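Local coordinates for chorismate synthase (Aquifex aeolicus, PDB 1Q1L), which catalyses the last step of the shikimate pathway, converting 5-enolpyruvylshikimate-3-phosphate to chorismate and phosphate with the aid of reduced FMN, at residues A[160-165]-A[189-194]; A[185-190]-A[314-319]. All blocks are in the same frame, centred on the assembly; numbering follows the deposited sequence.

Helix 187-197 takes part in both contacts and meets the same antiparallel sheet each time, with the two centres about 8 Å apart. Interaction 2 uses its first turn and the residue before the N-cap against 314-319, where strand 317-323 begins; interaction 1 uses the following turn against 160-165, at the start of strand 162-170. Both are partly buried and bury similar areas, 194 and 203 Å², but their chemistry differs. In interaction 1 a histidine ring lies against strand backbone, with a looser, exposed fringe. Interaction 2 is wholly apolar between side chains, with three of its six touching residues buried, and a polar cap sits beside it.

Interaction 1 (A[160-165]-A[189-194]); sequences GIKIGS and KLLSYH
H194 has the largest share of this contact, its imidazole set against the backbone of G164 and S165. CD2 is the leading atom: it lies 3.0 Å from S165 N, which sits at the ring edge near its plane, and 3.2 Å from G164 CA, which is reached obliquely. Neither is a hydrogen bond, and the spacing to S165 N is so short for a carbon and a nitrogen that its exact value is doubtful. The histidine CG is anti to the backbone N (chi1 173°), which carries the ring off the helix to the strand, where the CA atoms of S165 and H194 are 5.4 Å apart. A side chain on G164 would start toward the helix with its CB about 2.7 Å from H194 CD2, a clash, so the absence of one makes room for the ring. An alanine in place of H194 removes every ring atom touching G164 and S165, which would probably open a gap between helix and strand. At the exposed fringe, L191 CD2 comes within 4.3 Å of K162 CD, a loose and doubtful touch because the lysine has two conformers.

In the second shell, F234 and R203 also touch H194, while S165 OG hydrogen-bonds to E364 OE2. Backbone bonds from K162 to L236 and from G164 to F234 seat the strand in its sheet. Helix 187-197 lies across one face of that sheet, while I163 on the other faces helices 142-157 and 356-379 through L156 and A368; the sheet belongs to the beta-alpha-beta sandwich of chorismate synthase.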
loop_
_atom_site.group_PDB
_atom_site.type_symbol
_atom_site.label_atom_id
_atom_site.label_comp_id
_atom_site.label_asym_id
_atom_site.label_seq_id
_atom_site.Cartn_x
_atom_site.Cartn_y
_atom_site.Cartn_z
ATOM N N GLY A 160 -14.656 2.988 24.566
ATOM C CA GLY A 160 -14.602 2.149 25.750
ATOM C C GLY A 160 -13.578 1.034 25.663
ATOM O O GLY A 160 -13.533 0.156 26.533
ATOM N N ILE A 161 -12.746 1.072 24.623
ATOM C CA ILE A 161 -11.717 0.053 24.423
ATOM C C ILE A 161 -10.474 0.406 25.241
ATOM O O ILE A 161 -9.869 1.464 25.067
ATOM C CB ILE A 161 -11.376 -0.097 22.913
ATOM C CG1 ILE A 161 -12.574 -0.726 22.180
ATOM C CG2 ILE A 161 -10.118 -0.937 22.730
ATOM C CD1 ILE A 161 -12.446 -0.772 20.665
ATOM N N LYS A 162 -10.110 -0.494 26.148
ATOM C CA LYS A 162 -8.903 -0.281 27.060
ATOM C C LYS A 162 -7.682 -1.308 26.713
ATOM O O LYS A 162 -7.900 -2.584 26.502
ATOM C CB LYS A 162 -9.367 -0.430 28.705
ATOM C CG LYS A 162 -10.776 0.640 29.192
ATOM C CD LYS A 162 -11.377 0.262 30.896
ATOM C CE LYS A 162 -12.956 1.140 31.278
ATOM N NZ LYS A 162 -14.194 0.814 30.137
ATOM N N ILE A 163 -6.473 -0.765 26.671
ATOM C CA ILE A 163 -5.305 -1.560 26.383
ATOM C C ILE A 163 -4.393 -1.491 27.597
ATOM O O ILE A 163 -4.249 -0.439 28.216
ATOM C CB ILE A 163 -4.608 -1.043 25.109
ATOM C CG1 ILE A 163 -5.509 -1.361 23.903
ATOM C CG2 ILE A 163 -3.236 -1.648 24.983
ATOM C CD1 ILE A 163 -4.906 -1.075 22.565
ATOM N N GLY A 164 -3.805 -2.625 27.956
ATOM C CA GLY A 164 -2.920 -2.655 29.100
ATOM C C GLY A 164 -1.982 -3.822 28.971
ATOM O O GLY A 164 -2.075 -4.578 28.001
ATOM N N SER A 165 -1.092 -3.984 29.947
ATOM C CA SER A 165 -0.131 -5.074 29.920
ATOM C C SER A 165 0.560 -5.243 31.269
ATOM O O SER A 165 0.314 -4.496 32.215
ATOM C CB SER A 165 0.930 -4.812 28.851
ATOM O OG SER A 165 1.720 -3.687 29.195
ATOM N N LYS A 189 -9.859 -8.968 36.029
ATOM C CA LYS A 189 -8.542 -9.440 36.462
ATOM C C LYS A 189 -7.422 -8.798 35.647
ATOM O O LYS A 189 -6.457 -8.265 36.202
ATOM C CB LYS A 189 -8.438 -10.964 36.330
ATOM C CG LYS A 189 -8.980 -11.747 37.505
ATOM C CD LYS A 189 -8.633 -13.225 37.363
ATOM C CE LYS A 189 -9.076 -14.032 38.576
ATOM N NZ LYS A 189 -8.664 -15.463 38.465
ATOM N N LEU A 190 -7.550 -8.869 34.326
ATOM C CA LEU A 190 -6.556 -8.289 33.424
ATOM C C LEU A 190 -6.320 -6.829 33.799
ATOM O O LEU A 190 -5.185 -6.404 34.017
ATOM C CB LEU A 190 -7.045 -8.398 31.974
ATOM C CG LEU A 190 -7.062 -9.833 31.418
ATOM C CD1 LEU A 190 -7.866 -9.905 30.133
ATOM C CD2 LEU A 190 -5.635 -10.290 31.182
ATOM N N LEU A 191 -7.405 -6.069 33.888
ATOM C CA LEU A 191 -7.303 -4.656 34.235
ATOM C C LEU A 191 -6.621 -4.527 35.587
ATOM O O LEU A 191 -5.808 -3.626 35.807
ATOM C CB LEU A 191 -8.693 -4.014 34.281
ATOM C CG LEU A 191 -8.703 -2.483 34.395
ATOM C CD1 LEU A 191 -7.889 -1.883 33.255
ATOM C CD2 LEU A 191 -10.134 -1.956 34.366
ATOM N N SER A 192 -6.952 -5.447 36.486
ATOM C CA SER A 192 -6.384 -5.467 37.825
ATOM C C SER A 192 -4.870 -5.637 37.766
ATOM O O SER A 192 -4.125 -4.911 38.429
ATOM C CB SER A 192 -7.002 -6.615 38.632
ATOM O OG SER A 192 -6.315 -6.817 39.852
ATOM N N TYR A 193 -4.417 -6.602 36.972
ATOM C CA TYR A 193 -2.991 -6.857 36.841
ATOM C C TYR A 193 -2.260 -5.667 36.233
ATOM O O TYR A 193 -1.126 -5.370 36.605
ATOM C CB TYR A 193 -2.749 -8.111 35.991
ATOM C CG TYR A 193 -3.245 -9.391 36.631
ATOM C CD1 TYR A 193 -3.185 -9.569 38.016
ATOM C CD2 TYR A 193 -3.737 -10.437 35.856
ATOM C CE1 TYR A 193 -3.600 -10.761 38.610
ATOM C CE2 TYR A 193 -4.155 -11.634 36.438
ATOM C CZ TYR A 193 -4.081 -11.788 37.813
ATOM O OH TYR A 193 -4.467 -12.972 38.394
ATOM N N HIS A 194 -2.905 -4.986 35.291
ATOM C CA HIS A 194 -2.285 -3.827 34.669
ATOM C C HIS A 194 -2.143 -2.705 35.691
ATOM O O HIS A 194 -1.101 -2.048 35.767
ATOM C CB HIS A 194 -3.120 -3.344 33.477
ATOM C CG HIS A 194 -2.629 -2.061 32.883
ATOM N ND1 HIS A 194 -3.127 -0.830 33.253
ATOM C CD2 HIS A 194 -1.657 -1.817 31.974
ATOM C CE1 HIS A 194 -2.481 0.118 32.599
ATOM N NE2 HIS A 194 -1.583 -0.453 31.818
#

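Interaction 2 (A[185-190]-A[314-319]); sequences ANPEKL and GMPIVV
P316 meets both P187 and L190, and more of its surface is buried here than that of any other residue in the contact. Two ring atoms do the touching: P316 CB lies 3.8 Å from L190 CD1, and P316 CG lies 4.0 Å from P187 CG. Both partners cross the P316 side chain at about a right angle, so the contacts are made by single carbons and the two proline rings do not stack.

L190 points at the strand, and with its CG anti to the carbonyl carbon and beside the backbone N, the CD1 branch does the work, reaching P316 and, more loosely at 4.5 Å, V318 CG2. L236 touches P187, L190 and P316, so the neighbouring strand 229-236 contributes to the same apolar patch.

The helix starts here with an N-cap. N186 OD1 accepts from K189 N over 3.0 Å with an N-H...O angle of 158°; the donor stands 54° out of the carbonyl plane, so the bond is fairly straight at the hydrogen but is not aimed at a lone pair. A backbone bond from L190 N to N186 O closes the first turn. The cap side chain points away from 314-319, whereas P187, the first residue after it, and L190 supply the apolar contacts.

A185, just before the cap, makes the remaining contact. Its CB is 3.8 Å from CE of the selenomethionine M315, whose chain bends at chi2 and chi3, bringing the methyl to the alanine. N302 touches both of these side chains, and its ND2 hydrogen-bonds to P316 O.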
loop_
_atom_site.group_PDB
_atom_site.type_symbol
_atom_site.label_atom_id
_atom_site.label_comp_id
_atom_site.label_asym_id
_atom_site.label_seq_id
_atom_site.Cartn_x
_atom_site.Cartn_y
_atom_site.Cartn_z
ATOM N N ALA A 185 -9.849 -14.729 30.232
ATOM C CA ALA A 185 -11.262 -14.491 29.989
ATOM C C ALA A 185 -11.862 -13.600 31.065
ATOM O O ALA A 185 -13.079 -13.536 31.210
ATOM C CB ALA A 185 -12.007 -15.819 29.941
ATOM N N ASN A 186 -11.015 -12.893 31.805
ATOM C CA ASN A 186 -11.501 -12.048 32.890
ATOM C C ASN A 186 -11.048 -10.587 32.792
ATOM O O ASN A 186 -9.979 -10.228 33.289
ATOM C CB ASN A 186 -11.036 -12.641 34.223
ATOM C CG ASN A 186 -11.829 -12.126 35.395
ATOM O OD1 ASN A 186 -12.094 -10.928 35.507
ATOM N ND2 ASN A 186 -12.208 -13.031 36.290
ATOM N N PRO A 187 -11.869 -9.723 32.168
ATOM C CA PRO A 187 -11.546 -8.298 32.014
ATOM C C PRO A 187 -11.118 -7.640 33.330
ATOM O O PRO A 187 -10.102 -6.945 33.385
ATOM C CB PRO A 187 -12.844 -7.710 31.469
ATOM C CG PRO A 187 -13.377 -8.824 30.633
ATOM C CD PRO A 187 -13.159 -10.034 31.526
ATOM N N GLU A 188 -11.893 -7.865 34.385
ATOM C CA GLU A 188 -11.594 -7.292 35.693
ATOM C C GLU A 188 -10.208 -7.695 36.183
ATOM O O GLU A 188 -9.460 -6.864 36.700
ATOM C CB GLU A 188 -12.649 -7.724 36.720
ATOM C CG GLU A 188 -14.063 -7.244 36.420
ATOM C CD GLU A 188 -14.621 -7.807 35.123
ATOM O OE1 GLU A 188 -14.573 -9.044 34.939
ATOM O OE2 GLU A 188 -15.114 -7.015 34.290
ATOM N N LYS A 189 -9.859 -8.968 36.029
ATOM C CA LYS A 189 -8.542 -9.440 36.462
ATOM C C LYS A 189 -7.422 -8.798 35.647
ATOM O O LYS A 189 -6.457 -8.265 36.202
ATOM C CB LYS A 189 -8.438 -10.964 36.330
ATOM C CG LYS A 189 -8.980 -11.747 37.505
ATOM C CD LYS A 189 -8.633 -13.225 37.363
ATOM C CE LYS A 189 -9.076 -14.032 38.576
ATOM N NZ LYS A 189 -8.664 -15.463 38.465
ATOM N N LEU A 190 -7.550 -8.869 34.326
ATOM C CA LEU A 190 -6.556 -8.289 33.424
ATOM C C LEU A 190 -6.320 -6.829 33.799
ATOM O O LEU A 190 -5.185 -6.404 34.017
ATOM C CB LEU A 190 -7.045 -8.398 31.974
ATOM C CG LEU A 190 -7.062 -9.833 31.418
ATOM C CD1 LEU A 190 -7.866 -9.905 30.133
ATOM C CD2 LEU A 190 -5.635 -10.290 31.182
ATOM N N GLY A 314 -14.649 -10.650 20.564
ATOM C CA GLY A 314 -15.522 -9.906 21.434
ATOM C C GLY A 314 -14.923 -10.181 22.795
ATOM O O GLY A 314 -15.151 -9.436 23.737
HETATM N N MSE A 315 -14.155 -11.266 22.898
HETATM C CA MSE A 315 -13.487 -11.608 24.146
HETATM C C MSE A 315 -12.235 -10.734 24.205
HETATM O O MSE A 315 -11.861 -10.106 23.208
HETATM C CB MSE A 315 -13.089 -13.091 24.175
HETATM C CG MSE A 315 -14.273 -14.062 24.259
HETATM SE SE MSE A 315 -15.411 -13.722 25.807
HETATM C CE MSE A 315 -14.310 -14.555 27.163
ATOM N N PRO A 316 -11.576 -10.672 25.368
ATOM C CA PRO A 316 -10.373 -9.844 25.469
ATOM C C PRO A 316 -9.292 -10.304 24.503
ATOM O O PRO A 316 -9.082 -11.512 24.320
ATOM C CB PRO A 316 -9.936 -10.038 26.923
ATOM C CG PRO A 316 -11.221 -10.348 27.630
ATOM C CD PRO A 316 -11.908 -11.278 26.668
ATOM N N ILE A 317 -8.621 -9.348 23.869
ATOM C CA ILE A 317 -7.525 -9.690 22.967
ATOM C C ILE A 317 -6.334 -9.895 23.889
ATOM O O ILE A 317 -6.020 -9.031 24.711
ATOM C CB ILE A 317 -7.186 -8.543 21.994
ATOM C CG1 ILE A 317 -8.421 -8.164 21.179
ATOM C CG2 ILE A 317 -6.030 -8.962 21.098
ATOM C CD1 ILE A 317 -9.034 -9.312 20.406
ATOM N N VAL A 318 -5.677 -11.038 23.774
ATOM C CA VAL A 318 -4.540 -11.315 24.639
ATOM C C VAL A 318 -3.368 -11.794 23.825
ATOM O O VAL A 318 -3.465 -12.782 23.095
ATOM C CB VAL A 318 -4.889 -12.371 25.698
ATOM C CG1 VAL A 318 -3.656 -12.687 26.555
ATOM C CG2 VAL A 318 -6.024 -11.867 26.564
ATOM N N VAL A 319 -2.252 -11.090 23.971
ATOM C CA VAL A 319 -1.041 -11.401 23.232
ATOM C C VAL A 319 0.139 -11.604 24.169
ATOM O O VAL A 319 0.364 -10.800 25.069
ATOM C CB VAL A 319 -0.705 -10.244 22.259
ATOM C CG1 VAL A 319 0.377 -10.659 21.309
ATOM C CG2 VAL A 319 -1.960 -9.817 21.522
#